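Local coordinates for protein tyrosine--tRNA ligase (Archaeoglobus fulgidus, PDB 2CYB) that probably attaches tyrosine to tRNA(Tyr) in two steps, activating the amino acid with ATP to tyrosyl-AMP and then transferring it to the acceptor end, at residues A[77-81]-A[144-148]; A[39-45]-A[92-97]; A[127-132]-A[190-194]; A[220-224]-A[234-238]. One frame throughout, in Å; residues are numbered along the deposited sequence.

Overall arrangement
Interaction 2 touches both interaction 1 and interaction 4 through side chains. K80 of interaction 1 forms a salt bridge with E40 of interaction 2, and E44 of interaction 2 reaches Y222 and S224 of interaction 4. Interaction 2 is buried: the start of the HIGH region lies on helix 83-99 through amide bonds and apolar packing. Interaction 4, also buried, ties the chain beyond the KMSKS region to helix 229-237 with one lysine and two isoleucines. Interactions 1 and 3 are only partly buried, and both touch the second subunit. Interaction 1 is a charged contact between loops beside the tyrosine pocket; interaction 3 is mainly apolar, its centre about 42 Å from that of interaction 4.

Interaction 1 of 4, residues A[77-81]-A[144-148]; sequences LNEKG and VSRRK
N78 meets the loop 144-148 first, its side chain lying against the backbone from V144 to R146 and also touching Y158 of helix 154-168. V144 itself lines the tyrosine pocket and touches the bound amino acid, so this contact lies at the edge of the substrate site. E79 follows with positive phi, as the C-prime residue of the Schellman motif that ends helix 72-77. Its side chain crosses both arginines at roughly right angles. E79 OE2 takes part in both salt bridges: it lies 3.0 Å from R147 NE and 3.1 Å from R146 NH1, and the hydrogen bonds within them are both weak because the N-H groups point well off the line. The carboxylate is turned 65° from the R146 guanidinium and 46° from that of R147. Nearer the backbone, E79 CB rests 3.6 Å from R146 CD. E79 further has a long, weak ion pair with R130 of the second subunit. Next along the chain, K80 is bent at chi2 and chi4, which curls the amine back until NZ donates to N78 O at 3.0 Å; the same amine forms a salt bridge with E40. K80 NZ also passes 4.1 Å from R146 CB. With two guanidinium groups gathered round one carboxylate, E79 should stay ionised, held more by charge than by well-aimed hydrogen bonds.

Interaction 2 of 4, residues A[39-45]-A[92-97]; sequences YEPSGEI and YNKKVF
N93 carries its CG anti to the carbonyl carbon (chi1 -77°), a setting that swings the amide off helix 83-99 and onto the backbone of S42. Both ends of the amide are used there. S42 N donates to N93 OD1 at 2.9 Å, in the carbonyl plane and on a lone pair; N93 ND2 returns a nearly straight bond (171°) to S42 O, also 2.9 Å long, with the acceptor lying in the amide plane. The asparagine pairs with one residue's NH and CO together, which fixes the rotation of its amide. P41 CA adds a close approach of 3.2 Å to N93 OD1. S42 belongs to the HIGH region, the signature of class I synthetases, which begins just after strand 34-39 of the Rossmann-fold sheet and runs into the start of helix 47-61, so the contact joins helix 83-99 to the first residues of that motif. I45 CD1 lies 3.4 Å from N93 ND2, while I45 CG2 meets V96 CG1 at 3.9 Å as the two side chains run antiparallel alongside each other. V225 touches both of these residues. F97 sets its CZ over the centre of one face of the ring of Y39, at the end of strand 34-39, 3.5 Å above the plane, with the two rings inclined by 32°. The hydroxyl of Y39 is bonded to T52 of helix 47-61, whereas F97 packs on L70 of the neighbouring strand and on V53. G43 O lies 3.5 Å from Y92 CE2.

Interaction 3 of 4, residues A[127-132]-A[190-194]; sequences KMARIT and NLPRL
M128 and L194 press together where M128 CG comes to 3.5 Å from L194 CD2, tighter than usual for two carbons, with the side chains crossing at about a right angle. The methionine chain is bent at chi2 and chi3, which curls its thioether toward N190, so that SD lies 3.6 Å from N190 CB and CE 3.7 Å from the same carbon. I131 takes a less common rotamer, with CG1 between the backbone N and the carbonyl carbon (chi1 68°). From there its extended end reaches over the turn, and I131 CD1 touches both L194 CD1 at 3.7 Å and R193 CB at 3.8 Å. The two branches of L194 thus face different residues: CD2 lies mainly against M128, and CD1 has its closest contact with I131. This packing joins the C-terminal part of helix 119-131 to the short 3-10 turn at 192-193 that follows helix 181-190, beside the dimer interface. A129 of helix 119-131 and T132 just beyond it make backbone hydrogen bonds to the second subunit. T132 OG1 bends back to donate to M128 O at 2.7 Å, approaching from above the carbonyl plane. The side chains of I131 and N190 meet head-on, I131 CG1 lying 3.7 Å from N190 ND2. K127 contributes its CB, which stands 4.1 Å from L194 CD2.

Interaction 4 of 4, residues A[220-224]-A[234-238]; sequences GNYIS and RKIRK
K235 NZ is gripped by Y222 O, to which it donates at 2.9 Å, and by the carboxylate of D227, its salt-bridge partner. The amine lies in the plane of the Y222 carbonyl, with a C=O...N angle of 157°. An extended chain beyond CG carries it from helix 229-237 across to the loop, bringing K235 CD within 3.6 Å of Y222 O. The aliphatic part of the lysine runs past I223 in the opposite direction, K235 CD lying 4.1 Å from I223 CG1. D227 also accepts a bond from S224 N, so a single acid serves both the lysine and the loop backbone it bonds to. That loop lies just after the KMSKS region of a class I synthetase. N221 forms the centre of an inverse gamma turn closed by Y222 N to G220 O at 2.8 Å, and its amide bonds back to K214 and S216 of the motif. Y222 and S224 turn their hydroxyls to E44, linking the HIGH region to the loop that follows the KMSKS region. Beside the lysine the contact becomes apolar. I223 CD1 meets I236 CD1 at 3.6 Å, the side chains crossing at about a right angle; I236 has CG1 anti to the carbonyl carbon (chi1 -68°) and bends again at chi2, which turns its tip to this methyl. I251 and I254 of helix 250-263 also pack against I236, and L308 of helix 297-319 against I223.

Interaction 1 of 4, residues A[77-81]-A[144-148]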
loop_
_atom_site.group_PDB
_atom_site.type_symbol
_atom_site.label_atom_id
_atom_site.label_comp_id
_atom_site.label_asym_id
_atom_site.label_seq_id
_atom_site.Cartn_x
_atom_site.Cartn_y
_atom_site.Cartn_z
ATOM N N LEU A 77 3.113 6.619 -8.223
ATOM C CA LEU A 77 2.187 5.545 -7.871
ATOM C C LEU A 77 1.111 5.343 -8.923
ATOM O O LEU A 77 0.571 4.242 -9.075
ATOM C CB LEU A 77 1.494 5.865 -6.555
ATOM C CG LEU A 77 2.334 5.991 -5.291
ATOM C CD1 LEU A 77 1.405 6.404 -4.148
ATOM C CD2 LEU A 77 3.029 4.659 -4.994
ATOM N N ASN A 78 0.782 6.420 -9.625
ATOM C CA ASN A 78 -0.267 6.378 -10.645
ATOM C C ASN A 78 0.315 6.171 -12.043
ATOM O O ASN A 78 -0.272 6.589 -13.045
ATOM C CB ASN A 78 -1.097 7.671 -10.586
ATOM C CG ASN A 78 -2.545 7.471 -11.046
ATOM O OD1 ASN A 78 -3.322 8.428 -11.123
ATOM N ND2 ASN A 78 -2.908 6.232 -11.348
ATOM N N GLU A 79 1.487 5.542 -12.085
ATOM C CA GLU A 79 2.177 5.191 -13.330
ATOM C C GLU A 79 2.454 6.329 -14.320
ATOM O O GLU A 79 2.262 6.167 -15.533
ATOM C CB GLU A 79 1.383 4.088 -14.036
ATOM C CG GLU A 79 0.804 3.042 -13.085
ATOM C CD GLU A 79 0.010 1.965 -13.809
ATOM O OE1 GLU A 79 0.631 1.052 -14.396
ATOM O OE2 GLU A 79 -1.237 2.037 -13.801
ATOM N N LYS A 80 2.927 7.464 -13.818
ATOM C CA LYS A 80 3.216 8.601 -14.688
ATOM C C LYS A 80 4.684 8.704 -15.094
ATOM O O LYS A 80 5.122 9.738 -15.607
ATOM C CB LYS A 80 2.774 9.905 -14.020
ATOM C CG LYS A 80 1.290 9.965 -13.705
ATOM C CD LYS A 80 0.461 9.821 -14.970
ATOM C CE LYS A 80 -1.018 10.105 -14.716
ATOM N NZ LYS A 80 -1.656 9.114 -13.808
ATOM N N GLY A 81 5.446 7.639 -14.860
ATOM C CA GLY A 81 6.847 7.650 -15.238
ATOM C C GLY A 81 7.836 7.340 -14.134
ATOM O O GLY A 81 7.475 6.903 -13.040
ATOM N N VAL A 144 -9.905 8.367 -10.508
ATOM C CA VAL A 144 -8.564 8.937 -10.373
ATOM C C VAL A 144 -7.438 8.047 -10.895
ATOM O O VAL A 144 -6.483 8.529 -11.512
ATOM C CB VAL A 144 -8.278 9.269 -8.888
ATOM C CG1 VAL A 144 -6.882 9.875 -8.734
ATOM C CG2 VAL A 144 -9.340 10.218 -8.365
ATOM N N SER A 145 -7.555 6.752 -10.641
ATOM C CA SER A 145 -6.553 5.786 -11.058
ATOM C C SER A 145 -6.376 5.689 -12.570
ATOM O O SER A 145 -7.345 5.732 -13.331
ATOM C CB SER A 145 -6.910 4.403 -10.504
ATOM O OG SER A 145 -5.971 3.427 -10.917
ATOM N N ARG A 146 -5.125 5.576 -13.001
ATOM C CA ARG A 146 -4.828 5.417 -14.416
ATOM C C ARG A 146 -5.419 4.063 -14.832
ATOM O O ARG A 146 -5.744 3.847 -15.997
ATOM C CB ARG A 146 -3.314 5.423 -14.638
ATOM C CG ARG A 146 -2.876 5.022 -16.036
ATOM C CD ARG A 146 -1.363 5.116 -16.176
ATOM N NE ARG A 146 -0.864 4.510 -17.411
ATOM C CZ ARG A 146 -0.932 3.211 -17.692
ATOM N NH1 ARG A 146 -1.482 2.367 -16.828
ATOM N NH2 ARG A 146 -0.445 2.753 -18.838
ATOM N N ARG A 147 -5.559 3.158 -13.864
ATOM C CA ARG A 147 -6.117 1.834 -14.121
ATOM C C ARG A 147 -7.422 1.603 -13.368
ATOM O O ARG A 147 -7.414 1.350 -12.164
ATOM C CB ARG A 147 -5.120 0.743 -13.725
ATOM C CG ARG A 147 -3.832 0.760 -14.519
ATOM C CD ARG A 147 -3.108 -0.570 -14.412
ATOM N NE ARG A 147 -1.879 -0.569 -15.196
ATOM C CZ ARG A 147 -1.250 -1.664 -15.607
ATOM N NH1 ARG A 147 -1.737 -2.863 -15.310
ATOM N NH2 ARG A 147 -0.132 -1.559 -16.315
ATOM N N LYS A 148 -8.542 1.673 -14.079
ATOM C CA LYS A 148 -9.840 1.464 -13.450
ATOM C C LYS A 148 -10.003 -0.012 -13.097
ATOM O O LYS A 148 -10.494 -0.360 -12.021
ATOM C CB LYS A 148 -10.963 1.898 -14.396
ATOM C CG LYS A 148 -12.327 2.009 -13.732
ATOM C CD LYS A 148 -13.408 2.354 -14.748
ATOM C CE LYS A 148 -14.741 2.631 -14.068
ATOM N NZ LYS A 148 -15.187 1.492 -13.219
#

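Interaction 2 of 4, residues A[39-45]-A[92-97]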
loop_
_atom_site.group_PDB
_atom_site.type_symbol
_atom_site.label_atom_id
_atom_site.label_comp_id
_atom_site.label_asym_id
_atom_site.label_seq_id
_atom_site.Cartn_x
_atom_site.Cartn_y
_atom_site.Cartn_z
ATOM N N TYR A 39 -1.326 18.288 -7.258
ATOM C CA TYR A 39 -1.267 17.937 -8.673
ATOM C C TYR A 39 -0.198 16.895 -8.971
ATOM O O TYR A 39 0.941 17.028 -8.525
ATOM C CB TYR A 39 -0.931 19.160 -9.531
ATOM C CG TYR A 39 -1.882 20.327 -9.425
ATOM C CD1 TYR A 39 -1.626 21.381 -8.541
ATOM C CD2 TYR A 39 -3.011 20.410 -10.243
ATOM C CE1 TYR A 39 -2.466 22.492 -8.479
ATOM C CE2 TYR A 39 -3.862 21.522 -10.186
ATOM C CZ TYR A 39 -3.577 22.558 -9.301
ATOM O OH TYR A 39 -4.396 23.665 -9.234
ATOM N N GLU A 40 -0.555 15.864 -9.732
ATOM C CA GLU A 40 0.448 14.879 -10.142
ATOM C C GLU A 40 1.191 15.644 -11.239
ATOM O O GLU A 40 0.568 16.142 -12.171
ATOM C CB GLU A 40 -0.197 13.646 -10.776
ATOM C CG GLU A 40 -1.076 12.825 -9.870
ATOM C CD GLU A 40 -1.588 11.574 -10.566
ATOM O OE1 GLU A 40 -2.598 11.007 -10.107
ATOM O OE2 GLU A 40 -0.974 11.155 -11.570
ATOM N N PRO A 41 2.522 15.764 -11.146
ATOM C CA PRO A 41 3.227 16.502 -12.204
ATOM C C PRO A 41 2.831 16.002 -13.597
ATOM O O PRO A 41 2.882 14.804 -13.872
ATOM C CB PRO A 41 4.698 16.246 -11.873
ATOM C CG PRO A 41 4.673 16.171 -10.376
ATOM C CD PRO A 41 3.460 15.309 -10.106
ATOM N N SER A 42 2.420 16.926 -14.463
ATOM C CA SER A 42 1.995 16.584 -15.818
ATOM C C SER A 42 2.746 17.386 -16.868
ATOM O O SER A 42 2.903 18.600 -16.743
ATOM C CB SER A 42 0.492 16.831 -15.977
ATOM O OG SER A 42 0.081 16.643 -17.322
ATOM N N GLY A 43 3.213 16.700 -17.906
ATOM C CA GLY A 43 3.938 17.379 -18.965
ATOM C C GLY A 43 3.085 18.455 -19.613
ATOM O O GLY A 43 3.600 19.438 -20.145
ATOM N N GLU A 44 1.770 18.271 -19.565
ATOM C CA GLU A 44 0.862 19.238 -20.157
ATOM C C GLU A 44 -0.079 19.858 -19.150
ATOM O O GLU A 44 -0.903 19.169 -18.555
ATOM C CB GLU A 44 0.018 18.595 -21.255
ATOM C CG GLU A 44 0.797 18.058 -22.432
ATOM C CD GLU A 44 -0.027 18.066 -23.703
ATOM O OE1 GLU A 44 -0.228 19.162 -24.265
ATOM O OE2 GLU A 44 -0.484 16.982 -24.132
ATOM N N ILE A 45 0.047 21.165 -18.961
ATOM C CA ILE A 45 -0.839 21.891 -18.061
ATOM C C ILE A 45 -1.949 22.396 -18.984
ATOM O O ILE A 45 -1.665 23.014 -20.007
ATOM C CB ILE A 45 -0.112 23.090 -17.412
ATOM C CG1 ILE A 45 1.083 22.599 -16.588
ATOM C CG2 ILE A 45 -1.070 23.867 -16.534
ATOM C CD1 ILE A 45 0.717 21.618 -15.487
ATOM N N TYR A 92 8.947 22.024 -14.003
ATOM C CA TYR A 92 8.280 22.714 -15.094
ATOM C C TYR A 92 6.911 23.194 -14.638
ATOM O O TYR A 92 6.518 24.328 -14.914
ATOM C CB TYR A 92 8.118 21.781 -16.291
ATOM C CG TYR A 92 7.182 22.328 -17.341
ATOM C CD1 TYR A 92 7.448 23.542 -17.975
ATOM C CD2 TYR A 92 6.015 21.646 -17.682
ATOM C CE1 TYR A 92 6.572 24.066 -18.921
ATOM C CE2 TYR A 92 5.131 22.160 -18.627
ATOM C CZ TYR A 92 5.415 23.369 -19.240
ATOM O OH TYR A 92 4.544 23.881 -20.171
ATOM N N ASN A 93 6.181 22.322 -13.950
ATOM C CA ASN A 93 4.853 22.669 -13.452
ATOM C C ASN A 93 4.883 23.854 -12.496
ATOM O O ASN A 93 4.000 24.708 -12.539
ATOM C CB ASN A 93 4.209 21.469 -12.749
ATOM C CG ASN A 93 3.679 20.430 -13.721
ATOM O OD1 ASN A 93 3.022 19.472 -13.313
ATOM N ND2 ASN A 93 3.957 20.613 -15.012
ATOM N N LYS A 94 5.887 23.908 -11.621
ATOM C CA LYS A 94 5.983 25.016 -10.679
ATOM C C LYS A 94 6.111 26.328 -11.444
ATOM O O LYS A 94 5.480 27.323 -11.092
ATOM C CB LYS A 94 7.180 24.828 -9.743
ATOM C CG LYS A 94 7.301 25.879 -8.638
ATOM C CD LYS A 94 8.089 25.305 -7.462
ATOM C CE LYS A 94 9.423 25.997 -7.228
ATOM N NZ LYS A 94 9.274 27.276 -6.484
ATOM N N LYS A 95 6.918 26.318 -12.500
ATOM C CA LYS A 95 7.113 27.513 -13.318
ATOM C C LYS A 95 5.796 27.975 -13.933
ATOM O O LYS A 95 5.474 29.166 -13.923
ATOM C CB LYS A 95 8.117 27.236 -14.438
ATOM C CG LYS A 95 9.519 26.929 -13.956
ATOM C CD LYS A 95 10.457 26.726 -15.133
ATOM C CE LYS A 95 11.886 26.512 -14.668
ATOM N NZ LYS A 95 12.825 26.382 -15.820
ATOM N N VAL A 96 5.031 27.028 -14.464
ATOM C CA VAL A 96 3.757 27.354 -15.086
ATOM C C VAL A 96 2.769 27.924 -14.082
ATOM O O VAL A 96 2.165 28.966 -14.330
ATOM C CB VAL A 96 3.131 26.115 -15.763
ATOM C CG1 VAL A 96 1.778 26.475 -16.369
ATOM C CG2 VAL A 96 4.067 25.591 -16.835
ATOM N N PHE A 97 2.598 27.243 -12.952
ATOM C CA PHE A 97 1.669 27.717 -11.936
ATOM C C PHE A 97 2.001 29.143 -11.506
ATOM O O PHE A 97 1.103 29.948 -11.256
ATOM C CB PHE A 97 1.661 26.779 -10.723
ATOM C CG PHE A 97 0.990 25.453 -10.989
ATOM C CD1 PHE A 97 -0.280 25.403 -11.557
ATOM C CD2 PHE A 97 1.623 24.256 -10.661
ATOM C CE1 PHE A 97 -0.914 24.180 -11.798
ATOM C CE2 PHE A 97 0.998 23.031 -10.897
ATOM C CZ PHE A 97 -0.274 22.994 -11.467
#

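Interaction 3 of 4, residues A[127-132]-A[190-194]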
loop_
_atom_site.group_PDB
_atom_site.type_symbol
_atom_site.label_atom_id
_atom_site.label_comp_id
_atom_site.label_asym_id
_atom_site.label_seq_id
_atom_site.Cartn_x
_atom_site.Cartn_y
_atom_site.Cartn_z
ATOM N N LYS A 127 -1.144 3.232 9.470
ATOM C CA LYS A 127 -2.321 3.295 10.334
ATOM C C LYS A 127 -3.569 3.485 9.476
ATOM O O LYS A 127 -4.600 2.835 9.699
ATOM C CB LYS A 127 -2.187 4.453 11.324
ATOM C CG LYS A 127 -1.096 4.241 12.363
ATOM C CD LYS A 127 -0.950 5.456 13.275
ATOM C CE LYS A 127 0.080 5.203 14.368
ATOM N NZ LYS A 127 0.226 6.375 15.279
ATOM N N MET A 128 -3.480 4.386 8.503
ATOM C CA MET A 128 -4.603 4.617 7.591
ATOM C C MET A 128 -4.937 3.317 6.851
ATOM O O MET A 128 -6.110 2.957 6.700
ATOM C CB MET A 128 -4.251 5.701 6.566
ATOM C CG MET A 128 -4.412 7.126 7.061
ATOM S SD MET A 128 -6.162 7.549 7.284
ATOM C CE MET A 128 -6.678 7.715 5.596
ATOM N N ALA A 129 -3.907 2.615 6.385
ATOM C CA ALA A 129 -4.125 1.361 5.657
ATOM C C ALA A 129 -4.784 0.300 6.527
ATOM O O ALA A 129 -5.582 -0.495 6.043
ATOM C CB ALA A 129 -2.796 0.822 5.095
ATOM N N ARG A 130 -4.437 0.285 7.812
ATOM C CA ARG A 130 -4.990 -0.689 8.746
ATOM C C ARG A 130 -6.481 -0.465 9.021
ATOM O O ARG A 130 -7.209 -1.418 9.303
ATOM C CB ARG A 130 -4.205 -0.635 10.063
ATOM C CG ARG A 130 -4.882 -1.311 11.253
ATOM C CD ARG A 130 -4.923 -2.811 11.103
ATOM N NE ARG A 130 -5.507 -3.459 12.278
ATOM C CZ ARG A 130 -6.806 -3.696 12.442
ATOM N NH1 ARG A 130 -7.237 -4.294 13.546
ATOM N NH2 ARG A 130 -7.674 -3.350 11.502
ATOM N N ILE A 131 -6.938 0.783 8.928
ATOM C CA ILE A 131 -8.349 1.072 9.199
ATOM C C ILE A 131 -9.206 1.334 7.964
ATOM O O ILE A 131 -10.399 1.610 8.077
ATOM C CB ILE A 131 -8.497 2.270 10.180
ATOM C CG1 ILE A 131 -8.036 3.574 9.520
ATOM C CG2 ILE A 131 -7.635 2.022 11.415
ATOM C CD1 ILE A 131 -8.315 4.828 10.356
ATOM N N THR A 132 -8.606 1.230 6.784
ATOM C CA THR A 132 -9.331 1.467 5.544
ATOM C C THR A 132 -9.525 0.162 4.761
ATOM O O THR A 132 -8.559 -0.521 4.441
ATOM C CB THR A 132 -8.562 2.479 4.663
ATOM O OG1 THR A 132 -8.370 3.694 5.395
ATOM C CG2 THR A 132 -9.329 2.769 3.382
ATOM N N ASN A 190 -11.593 9.185 8.134
ATOM C CA ASN A 190 -10.428 8.542 8.738
ATOM C C ASN A 190 -9.410 9.409 9.466
ATOM O O ASN A 190 -8.806 8.951 10.437
ATOM C CB ASN A 190 -9.696 7.720 7.675
ATOM C CG ASN A 190 -10.400 6.421 7.369
ATOM O OD1 ASN A 190 -11.590 6.268 7.640
ATOM N ND2 ASN A 190 -9.671 5.477 6.792
ATOM N N LEU A 191 -9.204 10.641 9.009
ATOM C CA LEU A 191 -8.221 11.508 9.652
ATOM C C LEU A 191 -8.451 11.694 11.152
ATOM O O LEU A 191 -7.498 11.701 11.924
ATOM C CB LEU A 191 -8.149 12.869 8.961
ATOM C CG LEU A 191 -7.508 12.834 7.562
ATOM C CD1 LEU A 191 -7.338 14.242 7.044
ATOM C CD2 LEU A 191 -6.155 12.142 7.627
ATOM N N PRO A 192 -9.715 11.830 11.586
ATOM C CA PRO A 192 -9.914 12.005 13.027
ATOM C C PRO A 192 -9.407 10.803 13.827
ATOM O O PRO A 192 -8.958 10.955 14.962
ATOM C CB PRO A 192 -11.427 12.186 13.149
ATOM C CG PRO A 192 -11.802 12.833 11.837
ATOM C CD PRO A 192 -10.985 12.009 10.854
ATOM N N ARG A 193 -9.473 9.614 13.229
ATOM C CA ARG A 193 -9.024 8.401 13.901
ATOM C C ARG A 193 -7.520 8.427 14.130
ATOM O O ARG A 193 -6.995 7.662 14.944
ATOM C CB ARG A 193 -9.406 7.164 13.096
ATOM C CG ARG A 193 -10.904 6.964 12.933
ATOM C CD ARG A 193 -11.575 6.637 14.257
ATOM N NE ARG A 193 -12.985 6.300 14.075
ATOM C CZ ARG A 193 -13.742 5.729 15.001
ATOM N NH1 ARG A 193 -13.227 5.423 16.190
ATOM N NH2 ARG A 193 -15.014 5.449 14.733
ATOM N N LEU A 194 -6.826 9.303 13.410
ATOM C CA LEU A 194 -5.387 9.427 13.564
ATOM C C LEU A 194 -5.042 10.691 14.336
ATOM O O LEU A 194 -3.888 11.109 14.383
ATOM C CB LEU A 194 -4.700 9.431 12.192
ATOM C CG LEU A 194 -4.465 8.040 11.583
ATOM C CD1 LEU A 194 -5.786 7.339 11.337
ATOM C CD2 LEU A 194 -3.695 8.172 10.279
#

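Interaction 4 of 4, residues A[220-224]-A[234-238]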
loop_
_atom_site.group_PDB
_atom_site.type_symbol
_atom_site.label_atom_id
_atom_site.label_comp_id
_atom_site.label_asym_id
_atom_site.label_seq_id
_atom_site.Cartn_x
_atom_site.Cartn_y
_atom_site.Cartn_z
ATOM N N GLY A 220 -7.272 14.536 -27.214
ATOM C CA GLY A 220 -6.600 15.822 -27.236
ATOM C C GLY A 220 -7.656 16.905 -27.321
ATOM O O GLY A 220 -7.393 18.023 -27.765
ATOM N N ASN A 221 -8.864 16.554 -26.891
ATOM C CA ASN A 221 -10.002 17.464 -26.905
ATOM C C ASN A 221 -9.930 18.474 -25.761
ATOM O O ASN A 221 -10.897 18.661 -25.018
ATOM C CB ASN A 221 -11.301 16.656 -26.822
ATOM C CG ASN A 221 -11.336 15.730 -25.621
ATOM O OD1 ASN A 221 -10.296 15.356 -25.079
ATOM N ND2 ASN A 221 -12.536 15.341 -25.208
ATOM N N TYR A 222 -8.776 19.119 -25.631
ATOM C CA TYR A 222 -8.557 20.115 -24.590
ATOM C C TYR A 222 -7.491 21.111 -25.043
ATOM O O TYR A 222 -6.761 20.854 -26.002
ATOM C CB TYR A 222 -8.111 19.426 -23.295
ATOM C CG TYR A 222 -6.789 18.698 -23.411
ATOM C CD1 TYR A 222 -5.584 19.397 -23.408
ATOM C CD2 TYR A 222 -6.744 17.310 -23.546
ATOM C CE1 TYR A 222 -4.367 18.737 -23.538
ATOM C CE2 TYR A 222 -5.529 16.638 -23.677
ATOM C CZ TYR A 222 -4.345 17.359 -23.672
ATOM O OH TYR A 222 -3.138 16.708 -23.802
ATOM N N ILE A 223 -7.402 22.239 -24.345
ATOM C CA ILE A 223 -6.425 23.277 -24.663
ATOM C C ILE A 223 -5.306 23.314 -23.623
ATOM O O ILE A 223 -5.566 23.386 -22.423
ATOM C CB ILE A 223 -7.099 24.666 -24.719
ATOM C CG1 ILE A 223 -8.082 24.708 -25.893
ATOM C CG2 ILE A 223 -6.046 25.763 -24.836
ATOM C CD1 ILE A 223 -8.895 25.978 -25.974
ATOM N N SER A 224 -4.064 23.277 -24.091
ATOM C CA SER A 224 -2.907 23.302 -23.202
ATOM C C SER A 224 -2.311 24.697 -23.156
ATOM O O SER A 224 -2.453 25.465 -24.106
ATOM C CB SER A 224 -1.851 22.311 -23.695
ATOM O OG SER A 224 -2.431 21.042 -23.935
ATOM N N ARG A 234 -7.877 27.237 -33.780
ATOM C CA ARG A 234 -8.365 26.053 -34.483
ATOM C C ARG A 234 -9.231 25.151 -33.600
ATOM O O ARG A 234 -10.308 24.719 -34.010
ATOM C CB ARG A 234 -7.184 25.242 -35.034
ATOM C CG ARG A 234 -7.586 23.874 -35.542
ATOM C CD ARG A 234 -6.388 23.028 -35.932
ATOM N NE ARG A 234 -6.746 21.614 -35.975
ATOM C CZ ARG A 234 -6.994 20.875 -34.896
ATOM N NH1 ARG A 234 -7.321 19.596 -35.023
ATOM N NH2 ARG A 234 -6.897 21.414 -33.687
ATOM N N LYS A 235 -8.755 24.856 -32.392
ATOM C CA LYS A 235 -9.495 23.997 -31.465
ATOM C C LYS A 235 -10.841 24.598 -31.066
ATOM O O LYS A 235 -11.844 23.887 -30.995
ATOM C CB LYS A 235 -8.657 23.727 -30.209
ATOM C CG LYS A 235 -7.438 22.842 -30.455
ATOM C CD LYS A 235 -6.676 22.589 -29.153
ATOM C CE LYS A 235 -5.524 21.611 -29.348
ATOM N NZ LYS A 235 -4.795 21.357 -28.068
ATOM N N ILE A 236 -10.860 25.903 -30.804
ATOM C CA ILE A 236 -12.105 26.573 -30.432
ATOM C C ILE A 236 -13.049 26.576 -31.632
ATOM O O ILE A 236 -14.236 26.271 -31.502
ATOM C CB ILE A 236 -11.849 28.034 -29.966
ATOM C CG1 ILE A 236 -11.089 28.033 -28.636
ATOM C CG2 ILE A 236 -13.171 28.777 -29.787
ATOM C CD1 ILE A 236 -11.839 27.366 -27.500
ATOM N N ARG A 237 -12.513 26.900 -32.805
ATOM C CA ARG A 237 -13.318 26.928 -34.019
ATOM C C ARG A 237 -14.117 25.646 -34.237
ATOM O O ARG A 237 -15.302 25.701 -34.563
ATOM C CB ARG A 237 -12.425 27.209 -35.237
ATOM C CG ARG A 237 -13.120 27.069 -36.590
ATOM C CD ARG A 237 -12.526 28.027 -37.626
ATOM N NE ARG A 237 -11.066 28.082 -37.578
ATOM C CZ ARG A 237 -10.260 27.057 -37.850
ATOM N NH1 ARG A 237 -8.944 27.215 -37.775
ATOM N NH2 ARG A 237 -10.763 25.879 -38.199
ATOM N N LYS A 238 -13.494 24.487 -34.045
ATOM C CA LYS A 238 -14.214 23.236 -34.258
ATOM C C LYS A 238 -14.832 22.633 -33.004
ATOM O O LYS A 238 -15.363 21.522 -33.032
ATOM C CB LYS A 238 -13.302 22.208 -34.936
ATOM C CG LYS A 238 -11.918 22.092 -34.331
ATOM C CD LYS A 238 -11.055 21.103 -35.112
ATOM C CE LYS A 238 -10.971 21.476 -36.588
ATOM N NZ LYS A 238 -10.511 22.881 -36.782
#